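PDB 6VVR: tautomerase from Bordetella trematum, which belongs to the tautomerase enzymes of the MIF clan, forming a trimer of subunits each built from two beta-alpha-beta units. Local coordinates for residues A[29-34]-A[69-74]; A[63-68]-A[81-86]; A[14-19]-A[40-45]; A[110-113]-A[117-120]. All blocks are in the same frame, centred on the assembly; numbering follows the deposited sequence.

Interaction 1 (A[29-34]-A[69-74])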
loop_
_atom_site.group_PDB
_atom_site.type_symbol
_atom_site.label_atom_id
_atom_site.label_comp_id
_atom_site.label_asym_id
_atom_site.label_seq_id
_atom_site.Cartn_x
_atom_site.Cartn_y
_atom_site.Cartn_z
ATOM N N GLN A 29 -15.406 -6.758 15.498
ATOM C CA GLN A 29 -16.351 -6.136 16.423
ATOM C C GLN A 29 -16.948 -4.862 15.842
ATOM O O GLN A 29 -18.147 -4.600 16.005
ATOM C CB GLN A 29 -15.671 -5.849 17.766
ATOM C CG GLN A 29 -15.411 -7.093 18.626
ATOM C CD GLN A 29 -16.606 -8.045 18.682
ATOM O OE1 GLN A 29 -16.535 -9.174 18.197
ATOM N NE2 GLN A 29 -17.705 -7.590 19.279
ATOM N N SER A 30 -16.138 -4.066 15.139
ATOM C CA SER A 30 -16.596 -2.738 14.756
ATOM C C SER A 30 -17.527 -2.765 13.550
ATOM O O SER A 30 -18.493 -1.996 13.513
ATOM C CB SER A 30 -15.399 -1.820 14.488
ATOM O OG SER A 30 -14.712 -2.204 13.316
ATOM N N ILE A 31 -17.281 -3.623 12.558
ATOM C CA ILE A 31 -18.105 -3.636 11.355
ATOM C C ILE A 31 -18.770 -4.983 11.091
ATOM O O ILE A 31 -19.480 -5.122 10.091
ATOM C CB ILE A 31 -17.305 -3.186 10.116
ATOM C CG1 ILE A 31 -16.314 -4.266 9.685
ATOM C CG2 ILE A 31 -16.586 -1.864 10.402
ATOM C CD1 ILE A 31 -15.650 -3.986 8.345
ATOM N N GLY A 32 -18.572 -5.972 11.952
ATOM C CA GLY A 32 -19.241 -7.246 11.769
ATOM C C GLY A 32 -18.776 -8.041 10.569
ATOM O O GLY A 32 -19.550 -8.839 10.028
ATOM N N ALA A 33 -17.537 -7.834 10.119
ATOM C CA ALA A 33 -17.019 -8.614 9.011
ATOM C C ALA A 33 -16.844 -10.068 9.440
ATOM O O ALA A 33 -16.482 -10.338 10.586
ATOM C CB ALA A 33 -15.680 -8.048 8.536
ATOM N N PRO A 34 -17.102 -11.022 8.545
ATOM C CA PRO A 34 -16.810 -12.422 8.873
ATOM C C PRO A 34 -15.329 -12.589 9.161
ATOM O O PRO A 34 -14.479 -12.051 8.448
ATOM C CB PRO A 34 -17.225 -13.187 7.609
ATOM C CG PRO A 34 -18.044 -12.229 6.800
ATOM C CD PRO A 34 -17.536 -10.863 7.150
ATOM N N ALA A 69 -16.245 -1.856 -0.690
ATOM C CA ALA A 69 -17.049 -0.649 -0.598
ATOM C C ALA A 69 -18.460 -0.977 -0.121
ATOM O O ALA A 69 -18.924 -2.120 -0.199
ATOM C CB ALA A 69 -17.117 0.049 -1.956
ATOM N N GLY A 70 -19.143 0.046 0.380
ATOM C CA GLY A 70 -20.527 -0.082 0.797
ATOM C C GLY A 70 -20.777 0.097 2.279
ATOM O O GLY A 70 -21.944 0.151 2.687
ATOM N N ARG A 71 -19.742 0.164 3.107
ATOM C CA ARG A 71 -19.977 0.381 4.527
ATOM C C ARG A 71 -20.443 1.813 4.740
ATOM O O ARG A 71 -19.982 2.738 4.068
ATOM C CB ARG A 71 -18.709 0.096 5.339
ATOM C CG ARG A 71 -18.611 -1.338 5.871
ATOM C CD ARG A 71 -18.018 -2.285 4.835
ATOM N NE ARG A 71 -17.793 -3.629 5.375
ATOM C CZ ARG A 71 -16.948 -4.515 4.847
ATOM N NH1 ARG A 71 -16.242 -4.194 3.772
ATOM N NH2 ARG A 71 -16.786 -5.716 5.401
ATOM N N THR A 72 -21.391 1.993 5.658
ATOM C CA THR A 72 -21.857 3.334 5.975
ATOM C C THR A 72 -20.715 4.182 6.534
ATOM O O THR A 72 -19.711 3.671 7.031
ATOM C CB THR A 72 -22.977 3.282 7.003
ATOM O OG1 THR A 72 -22.487 2.683 8.210
ATOM C CG2 THR A 72 -24.142 2.476 6.471
ATOM N N VAL A 73 -20.902 5.504 6.477
ATOM C CA VAL A 73 -19.966 6.419 7.130
ATOM C C VAL A 73 -19.804 6.056 8.599
ATOM O O VAL A 73 -18.702 6.119 9.156
ATOM C CB VAL A 73 -20.440 7.876 6.958
ATOM C CG1 VAL A 73 -19.643 8.817 7.853
ATOM C CG2 VAL A 73 -20.326 8.299 5.499
ATOM N N GLU A 74 -20.900 5.650 9.248
ATOM C CA GLU A 74 -20.859 5.357 10.678
ATOM C C GLU A 74 -20.036 4.105 10.970
ATOM O O GLU A 74 -19.251 4.082 11.925
ATOM C CB GLU A 74 -22.284 5.205 11.219
ATOM C CG GLU A 74 -22.360 4.868 12.704
ATOM C CD GLU A 74 -23.617 5.437 13.347
ATOM O OE1 GLU A 74 -24.584 5.704 12.600
ATOM O OE2 GLU A 74 -23.639 5.628 14.585
HETATM O O HOH W 1 -19.146 -5.207 7.207
#

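Interaction 2 (A[63-68]-A[81-86])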
loop_
_atom_site.group_PDB
_atom_site.type_symbol
_atom_site.label_atom_id
_atom_site.label_comp_id
_atom_site.label_asym_id
_atom_site.label_seq_id
_atom_site.Cartn_x
_atom_site.Cartn_y
_atom_site.Cartn_z
ATOM N N VAL A 63 -2.165 1.952 9.997
ATOM C CA VAL A 63 -2.980 0.811 9.585
ATOM C C VAL A 63 -3.658 1.181 8.272
ATOM O O VAL A 63 -4.497 2.088 8.236
ATOM C CB VAL A 63 -4.018 0.421 10.655
ATOM C CG1 VAL A 63 -4.804 -0.818 10.216
ATOM C CG2 VAL A 63 -3.351 0.169 12.020
ATOM N N ASN A 64 -3.293 0.489 7.197
ATOM C CA ASN A 64 -3.960 0.623 5.910
ATOM C C ASN A 64 -4.962 -0.509 5.738
ATOM O O ASN A 64 -4.606 -1.683 5.902
ATOM C CB ASN A 64 -2.945 0.584 4.768
ATOM C CG ASN A 64 -2.010 1.772 4.780
ATOM O OD1 ASN A 64 -2.388 2.872 5.181
ATOM N ND2 ASN A 64 -0.775 1.554 4.335
ATOM N N VAL A 65 -6.200 -0.159 5.385
ATOM C CA VAL A 65 -7.298 -1.116 5.258
ATOM C C VAL A 65 -7.848 -1.035 3.842
ATOM O O VAL A 65 -8.383 0.007 3.439
ATOM C CB VAL A 65 -8.424 -0.844 6.264
ATOM C CG1 VAL A 65 -9.494 -1.937 6.157
ATOM C CG2 VAL A 65 -7.880 -0.707 7.681
ATOM N N ASP A 66 -7.715 -2.124 3.088
ATOM C CA ASP A 66 -8.425 -2.276 1.829
ATOM C C ASP A 66 -9.664 -3.107 2.119
ATOM O O ASP A 66 -9.553 -4.252 2.576
ATOM C CB ASP A 66 -7.549 -2.948 0.769
ATOM C CG ASP A 66 -6.372 -2.086 0.361
ATOM O OD1 ASP A 66 -6.549 -0.868 0.170
ATOM O OD2 ASP A 66 -5.263 -2.620 0.242
ATOM N N LEU A 67 -10.837 -2.521 1.914
ATOM C CA LEU A 67 -12.074 -3.205 2.253
ATOM C C LEU A 67 -13.129 -2.973 1.180
ATOM O O LEU A 67 -13.109 -1.979 0.453
ATOM C CB LEU A 67 -12.613 -2.771 3.625
ATOM C CG LEU A 67 -13.409 -1.469 3.721
ATOM C CD1 LEU A 67 -14.073 -1.357 5.084
ATOM C CD2 LEU A 67 -12.498 -0.277 3.457
ATOM N N ILE A 68 -14.050 -3.930 1.089
ATOM C CA ILE A 68 -15.120 -3.841 0.112
ATOM C C ILE A 68 -15.965 -2.602 0.376
ATOM O O ILE A 68 -16.363 -2.324 1.514
ATOM C CB ILE A 68 -15.962 -5.123 0.141
ATOM C CG1 ILE A 68 -15.113 -6.301 -0.330
ATOM C CG2 ILE A 68 -17.185 -4.969 -0.751
ATOM C CD1 ILE A 68 -15.706 -7.661 0.043
ATOM N N LEU A 81 -11.908 4.208 14.497
ATOM C CA LEU A 81 -11.760 4.406 15.934
ATOM C C LEU A 81 -11.282 3.132 16.614
ATOM O O LEU A 81 -10.360 3.176 17.436
ATOM C CB LEU A 81 -13.090 4.869 16.531
ATOM C CG LEU A 81 -13.157 5.290 18.001
ATOM C CD1 LEU A 81 -12.228 6.463 18.277
ATOM C CD2 LEU A 81 -14.593 5.664 18.359
ATOM N N ALA A 82 -11.890 1.991 16.273
ATOM C CA ALA A 82 -11.537 0.734 16.924
ATOM C C ALA A 82 -10.122 0.299 16.565
ATOM O O ALA A 82 -9.399 -0.244 17.408
ATOM C CB ALA A 82 -12.545 -0.357 16.552
ATOM N N LEU A 83 -9.713 0.507 15.310
ATOM C CA LEU A 83 -8.346 0.166 14.929
ATOM C C LEU A 83 -7.337 1.086 15.609
ATOM O O LEU A 83 -6.310 0.619 16.116
ATOM C CB LEU A 83 -8.195 0.224 13.409
ATOM C CG LEU A 83 -8.942 -0.882 12.655
ATOM C CD1 LEU A 83 -8.913 -0.612 11.163
ATOM C CD2 LEU A 83 -8.345 -2.253 12.974
ATOM N N ASN A 84 -7.611 2.396 15.640
ATOM C CA ASN A 84 -6.713 3.314 16.336
ATOM C C ASN A 84 -6.521 2.889 17.789
ATOM O O ASN A 84 -5.389 2.801 18.278
ATOM C CB ASN A 84 -7.244 4.752 16.248
ATOM C CG ASN A 84 -6.120 5.810 16.288
ATOM O OD1 ASN A 84 -5.685 6.226 17.364
ATOM N ND2 ASN A 84 -5.665 6.250 15.115
ATOM N N GLN A 85 -7.618 2.598 18.487
ATOM C CA GLN A 85 -7.519 2.195 19.889
ATOM C C GLN A 85 -6.825 0.843 20.050
ATOM O O GLN A 85 -6.085 0.645 21.023
ATOM C CB GLN A 85 -8.915 2.181 20.529
ATOM C CG GLN A 85 -9.561 3.585 20.621
ATOM C CD GLN A 85 -11.063 3.547 20.904
ATOM O OE1 GLN A 85 -11.696 2.500 20.815
ATOM N NE2 GLN A 85 -11.641 4.711 21.222
ATOM N N ALA A 86 -7.025 -0.085 19.110
ATOM C CA ALA A 86 -6.328 -1.367 19.173
ATOM C C ALA A 86 -4.816 -1.185 19.090
ATOM O O ALA A 86 -4.060 -1.838 19.821
ATOM C CB ALA A 86 -6.826 -2.290 18.056
#

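Interaction 3 (A[14-19]-A[40-45])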
loop_
_atom_site.group_PDB
_atom_site.type_symbol
_atom_site.label_atom_id
_atom_site.label_comp_id
_atom_site.label_asym_id
_atom_site.label_seq_id
_atom_site.Cartn_x
_atom_site.Cartn_y
_atom_site.Cartn_z
ATOM N N ALA A 14 5.883 -10.912 21.247
ATOM C CA ALA A 14 4.631 -11.127 21.963
ATOM C C ALA A 14 3.719 -9.911 21.863
ATOM O O ALA A 14 2.498 -10.049 21.712
ATOM C CB ALA A 14 4.912 -11.462 23.426
ATOM N N ALA A 15 4.292 -8.712 21.951
ATOM C CA ALA A 15 3.494 -7.503 21.795
ATOM C C ALA A 15 2.938 -7.394 20.380
ATOM O O ALA A 15 1.777 -7.011 20.185
ATOM C CB ALA A 15 4.342 -6.277 22.138
ATOM N N LYS A 16 3.751 -7.747 19.380
ATOM C CA LYS A 16 3.298 -7.688 17.995
ATOM C C LYS A 16 2.250 -8.761 17.705
ATOM O O LYS A 16 1.301 -8.523 16.942
ATOM C CB LYS A 16 4.509 -7.808 17.062
ATOM C CG LYS A 16 5.424 -6.562 17.085
ATOM C CD LYS A 16 6.537 -6.629 16.046
ATOM C CE LYS A 16 7.594 -7.664 16.406
ATOM N NZ LYS A 16 8.623 -7.791 15.315
ATOM N N THR A 17 2.400 -9.946 18.307
ATOM C CA THR A 17 1.356 -10.968 18.220
ATOM C C THR A 17 0.024 -10.445 18.734
ATOM O O THR A 17 -1.019 -10.619 18.087
ATOM C CB THR A 17 1.762 -12.204 19.023
ATOM O OG1 THR A 17 2.883 -12.827 18.400
ATOM C CG2 THR A 17 0.609 -13.188 19.112
ATOM N N ALA A 18 0.034 -9.833 19.918
ATOM C CA ALA A 18 -1.200 -9.311 20.491
ATOM C C ALA A 18 -1.788 -8.214 19.624
ATOM O O ALA A 18 -3.013 -8.102 19.515
ATOM C CB ALA A 18 -0.947 -8.792 21.908
ATOM N N LEU A 19 -0.931 -7.412 18.987
ATOM C CA LEU A 19 -1.426 -6.364 18.101
ATOM C C LEU A 19 -2.215 -6.964 16.943
ATOM O O LEU A 19 -3.324 -6.519 16.638
ATOM C CB LEU A 19 -0.253 -5.524 17.585
ATOM C CG LEU A 19 -0.577 -4.595 16.406
ATOM C CD1 LEU A 19 -1.532 -3.478 16.843
ATOM C CD2 LEU A 19 0.684 -4.013 15.785
ATOM N N ALA A 40 -4.311 -9.519 8.265
ATOM C CA ALA A 40 -3.433 -8.404 8.583
ATOM C C ALA A 40 -1.990 -8.872 8.514
ATOM O O ALA A 40 -1.661 -9.970 8.969
ATOM C CB ALA A 40 -3.745 -7.803 9.961
ATOM N N ILE A 41 -1.138 -8.042 7.915
ATOM C CA ILE A 41 0.288 -8.318 7.830
ATOM C C ILE A 41 1.022 -7.095 8.346
ATOM O O ILE A 41 0.556 -5.961 8.188
ATOM C CB ILE A 41 0.730 -8.681 6.387
ATOM C CG1 ILE A 41 0.556 -7.503 5.424
ATOM C CG2 ILE A 41 -0.088 -9.856 5.871
ATOM C CD1 ILE A 41 0.892 -7.874 3.959
ATOM N N LEU A 42 2.180 -7.335 8.955
ATOM C CA LEU A 42 2.893 -6.346 9.743
ATOM C C LEU A 42 4.298 -6.115 9.205
ATOM O O LEU A 42 4.977 -7.051 8.763
ATOM C CB LEU A 42 2.974 -6.812 11.204
ATOM C CG LEU A 42 3.693 -5.956 12.244
ATOM C CD1 LEU A 42 3.096 -4.567 12.306
ATOM C CD2 LEU A 42 3.580 -6.638 13.585
ATOM N N GLN A 43 4.734 -4.854 9.264
ATOM C CA GLN A 43 6.104 -4.469 8.945
ATOM C C GLN A 43 6.625 -3.475 9.970
ATOM O O GLN A 43 5.877 -2.600 10.423
ATOM C CB GLN A 43 6.209 -3.840 7.561
ATOM C CG GLN A 43 6.866 -4.755 6.559
ATOM C CD GLN A 43 6.437 -4.444 5.153
ATOM O OE1 GLN A 43 5.807 -3.413 4.894
ATOM N NE2 GLN A 43 6.753 -5.344 4.232
ATOM N N GLU A 44 7.918 -3.591 10.294
ATOM C CA GLU A 44 8.588 -2.730 11.264
ATOM C C GLU A 44 9.546 -1.769 10.566
ATOM O O GLU A 44 10.204 -2.129 9.591
ATOM C CB GLU A 44 9.415 -3.528 12.276
ATOM C CG GLU A 44 8.742 -4.585 13.077
ATOM C CD GLU A 44 9.695 -5.086 14.152
ATOM O OE1 GLU A 44 10.892 -5.292 13.847
ATOM O OE2 GLU A 44 9.274 -5.212 15.311
ATOM N N TYR A 45 9.676 -0.563 11.119
ATOM C CA TYR A 45 10.531 0.473 10.546
ATOM C C TYR A 45 11.526 0.988 11.574
ATOM O O TYR A 45 11.153 1.282 12.714
ATOM C CB TYR A 45 9.713 1.659 10.026
ATOM C CG TYR A 45 8.800 1.260 8.900
ATOM C CD1 TYR A 45 7.654 0.510 9.147
ATOM C CD2 TYR A 45 9.104 1.587 7.586
ATOM C CE1 TYR A 45 6.836 0.116 8.121
ATOM C CE2 TYR A 45 8.278 1.198 6.545
ATOM C CZ TYR A 45 7.147 0.463 6.825
ATOM O OH TYR A 45 6.313 0.066 5.805
#

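Interaction 4 (A[110-113]-A[117-120])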
loop_
_atom_site.group_PDB
_atom_site.type_symbol
_atom_site.label_atom_id
_atom_site.label_comp_id
_atom_site.label_asym_id
_atom_site.label_seq_id
_atom_site.Cartn_x
_atom_site.Cartn_y
_atom_site.Cartn_z
ATOM N N MET A 110 -12.124 -6.258 -5.847
ATOM C CA MET A 110 -11.559 -6.965 -4.702
ATOM C C MET A 110 -11.531 -8.456 -4.997
ATOM O O MET A 110 -12.580 -9.048 -5.262
ATOM C CB MET A 110 -12.380 -6.712 -3.439
ATOM C CG MET A 110 -12.005 -7.643 -2.305
ATOM S SD MET A 110 -10.432 -7.105 -1.602
ATOM C CE MET A 110 -10.993 -5.688 -0.670
ATOM N N GLY A 111 -10.347 -9.060 -4.925
ATOM C CA GLY A 111 -10.247 -10.499 -5.076
ATOM C C GLY A 111 -10.586 -11.227 -3.787
ATOM O O GLY A 111 -10.409 -10.708 -2.681
ATOM N N VAL A 112 -11.117 -12.440 -3.931
ATOM C CA VAL A 112 -11.264 -13.332 -2.786
ATOM C C VAL A 112 -10.584 -14.648 -3.146
ATOM O O VAL A 112 -9.723 -14.682 -4.030
ATOM C CB VAL A 112 -12.740 -13.522 -2.378
ATOM C CG1 VAL A 112 -13.371 -12.175 -2.010
ATOM C CG2 VAL A 112 -13.544 -14.214 -3.477
ATOM N N ALA A 113 -10.932 -15.730 -2.449
ATOM C CA ALA A 113 -10.232 -16.997 -2.646
ATOM C C ALA A 113 -10.269 -17.451 -4.105
ATOM O O ALA A 113 -11.264 -17.259 -4.809
ATOM C CB ALA A 113 -10.836 -18.081 -1.749
ATOM N N SER A 117 -13.646 -12.487 -7.956
ATOM C CA SER A 117 -13.899 -11.205 -7.322
ATOM C C SER A 117 -14.935 -11.352 -6.211
ATOM O O SER A 117 -15.680 -12.337 -6.139
ATOM C CB SER A 117 -14.375 -10.168 -8.346
ATOM O OG SER A 117 -15.730 -10.365 -8.704
ATOM N N ALA A 118 -14.978 -10.348 -5.336
ATOM C CA ALA A 118 -16.011 -10.336 -4.305
ATOM C C ALA A 118 -17.402 -10.287 -4.920
ATOM O O ALA A 118 -18.339 -10.893 -4.385
ATOM C CB ALA A 118 -15.803 -9.150 -3.366
ATOM N N MET A 119 -17.558 -9.567 -6.035
ATOM C CA MET A 119 -18.826 -9.591 -6.755
ATOM C C MET A 119 -19.120 -10.988 -7.272
ATOM O O MET A 119 -20.258 -11.456 -7.185
ATOM C CB MET A 119 -18.805 -8.589 -7.916
ATOM C CG MET A 119 -20.107 -8.534 -8.750
ATOM S SD MET A 119 -20.092 -9.581 -10.237
ATOM C CE MET A 119 -19.169 -8.522 -11.361
ATOM N N ALA A 120 -18.101 -11.670 -7.810
ATOM C CA ALA A 120 -18.294 -13.025 -8.324
ATOM C C ALA A 120 -18.713 -13.983 -7.219
ATOM O O ALA A 120 -19.495 -14.914 -7.448
ATOM C CB ALA A 120 -17.007 -13.522 -8.993
#

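Interaction 1 (A[29-34]-A[69-74])
The methyl end of I31 laid over the guanidinium of R71 carries most of this contact. The tip of I31, CD1, lies over one face of the R71 guanidinium, 3.6 Å from NH2 and nearly as close to NE and CZ, so the methyl spreads its contact over the flat group instead of meeting a single nitrogen. The two side chains cross at about a right angle. I31 gets there by placing CG1 between its own N and carbonyl carbon (chi1 73°), with the chain then extended to CD1. A33 adds its methyl from an oblique direction, CB standing 4.1 Å from R71 NH2; a small side chain fits where the chain turns away from the helix.

The polar link is made by one water. R71 NE donates to water 1 (2.8 Å), which lies at the edge of the guanidinium, in its plane, and the water donates in turn to I31 O (2.9 Å). Because I31 is the last helical residue, its carbonyl belongs to the helix C-terminus, where a nearby positive charge is probably favourable. G32 then leaves the helix with positive phi (68°), a backbone state that glycine adopts easily. The other end of the guanidinium is held within its own part of the chain, by a bond from R71 NH1 to I68 O, so arginine suits the place by reaching in two directions.

Helix 13-31 thus ends against the turn that leads from strand 61-68 into helix 73-91. There T72 caps the new helix through L75 N, I31 also packs on L79 of that helix, and both I31 and A33 touch the amino-terminal P1.

Interaction 2 (A[63-68]-A[81-86])
V63 and V65 sit on an extended strand facing segment 81-86 of helix 73-91, and the backbones come closest between V63 and L83, whose CA atoms are 7.6 Å apart, a spacing that side chains bridge by meeting end to end. The helix keeps regular bonds such as Q85 N to L81 O (3.0 Å), and V63 and V65 pair through their backbones with strand 98-105; the contact between the segments consists of apolar side chains.

L83 provides the helix side of it. Its CG lies anti to the carbonyl carbon (chi1 -69°), and chi2 (171°) carries CD1 on in an extended line from the backbone, toward the two valines, which are two residues apart and so on the same face of the strand. V65 meets it tip to tip: CG2 is 3.6 Å from L83 CD1. V63 CG1 approaches the same methyl less closely, at 4.2 Å. Beta-branched valine is at ease in an extended backbone and offers short, stiff methyls; leucine, with its branch one carbon farther out, spans the remaining gap without disturbing the helix.

All three residues are buried. L3 of strand 2-8 touches each of them, while L83 also packs on L23 and A26 of helix 13-31. N64 turns the other way and bonds through ND2 to N4 OD1, and D66 forms salt bridges with R103 of its own chain and R103 of the third subunit. Strand 61-68, helix 73-91 and the parallel strand 98-105 form a beta-alpha-beta crossover, and this is the helix-on-sheet core expected of such a unit in the tautomerase fold.

Interaction 3 (A[14-19]-A[40-45])
K16 is the first residue of helix segment 14-19 to meet the strand, and it does so along its whole length. Its CB lies 3.8 Å from L42 CD2, and CD packs on the same methyl; the two side chains cross at about a right angle. A bend in the chain (chi3 -71°) then brings the ammonium group to E44, where NZ donates to OE2 in a 2.7 Å salt bridge. The nitrogen comes from above the carboxylate plane, 79° out of it. Lysine suits this border position: its methylenes cover a buried leucine while its charge is matched at the margin.

One turn later L19 continues the apolar side, with CD2 4.3 Å from L42 CD1. L42 therefore offers one methyl to each helical residue, a division that its forked end makes possible.

The segments run roughly antiparallel, at 145°, with axes 10.2 Å apart, as the helix-to-strand return of a beta-alpha-beta unit. Strand 2-8 lies beside 39-45, with I7 touching K16 and L42; L19 also packs on helix 73-91 through V87, S90 and L91, and D49 of the third subunit touches K16 and L42.

Interaction 4 (A[110-113]-A[117-120])
M110 and A118 meet through flat peptide groups. The carbonyl of M110 points almost straight at the amide of A118: N donates to O at 2.7 Å, with a C=O...N angle of 169° and an N-H...O angle of 149°. A weaker CA-H...O contact from S117 CA (3.3 Å) also reaches this oxygen. V112 covers the peptide that joins S117 to A118: its CG2 stands above the plane of the S117 carbonyl, 3.9 Å from S117 O.

Its other methyl, CG1, lies 4.1 Å from A118 CB, so the two branches of one valine divide the work. A118 CB has M110 CB beside it as well, at 4.2 Å; alanine presents a single methyl to both neighbours. G111 and S117, their CA atoms 4.3 Å apart, form a single beta bridge between segments that lack regular secondary structure. G111 takes part through its backbone alone, which also bonds to the third subunit.

Past the bridge the chain coils into helical backbone angles, and S117 begins the turn with an ST motif. Its OG, placed between its N and carbonyl carbon (chi1 77°), accepts from A120 N at 2.9 Å. A serine hydroxyl is short enough to turn back to a backbone amide three residues ahead. I68 of strand 61-68 touches both M110 and A118, while M110 also packs on V101 of the third subunit and V112 rests against A121 and R123 of the C-terminal tail.

How the interactions relate
Interactions 2 and 3 belong to the two successive beta-alpha-beta units of the subunit, their centres about 14 Å apart, and they touch where L19 CD1 packs on A86 O (4.2 Å). Interaction 1 joins the C-terminus of the first helix to the approach to the second, and meets interaction 2 through S30 CB and A82 CB (3.8 Å). At the end of strand 61-68, I68 CD1 lies 3.7 Å from A118 CB, connecting interaction 2 to the C-terminal region of interaction 4. The amino-terminal P1, beside interaction 1, also touches V65 of interaction 2. Interactions 3 and 4, with centres about 26 Å apart, both touch the third subunit.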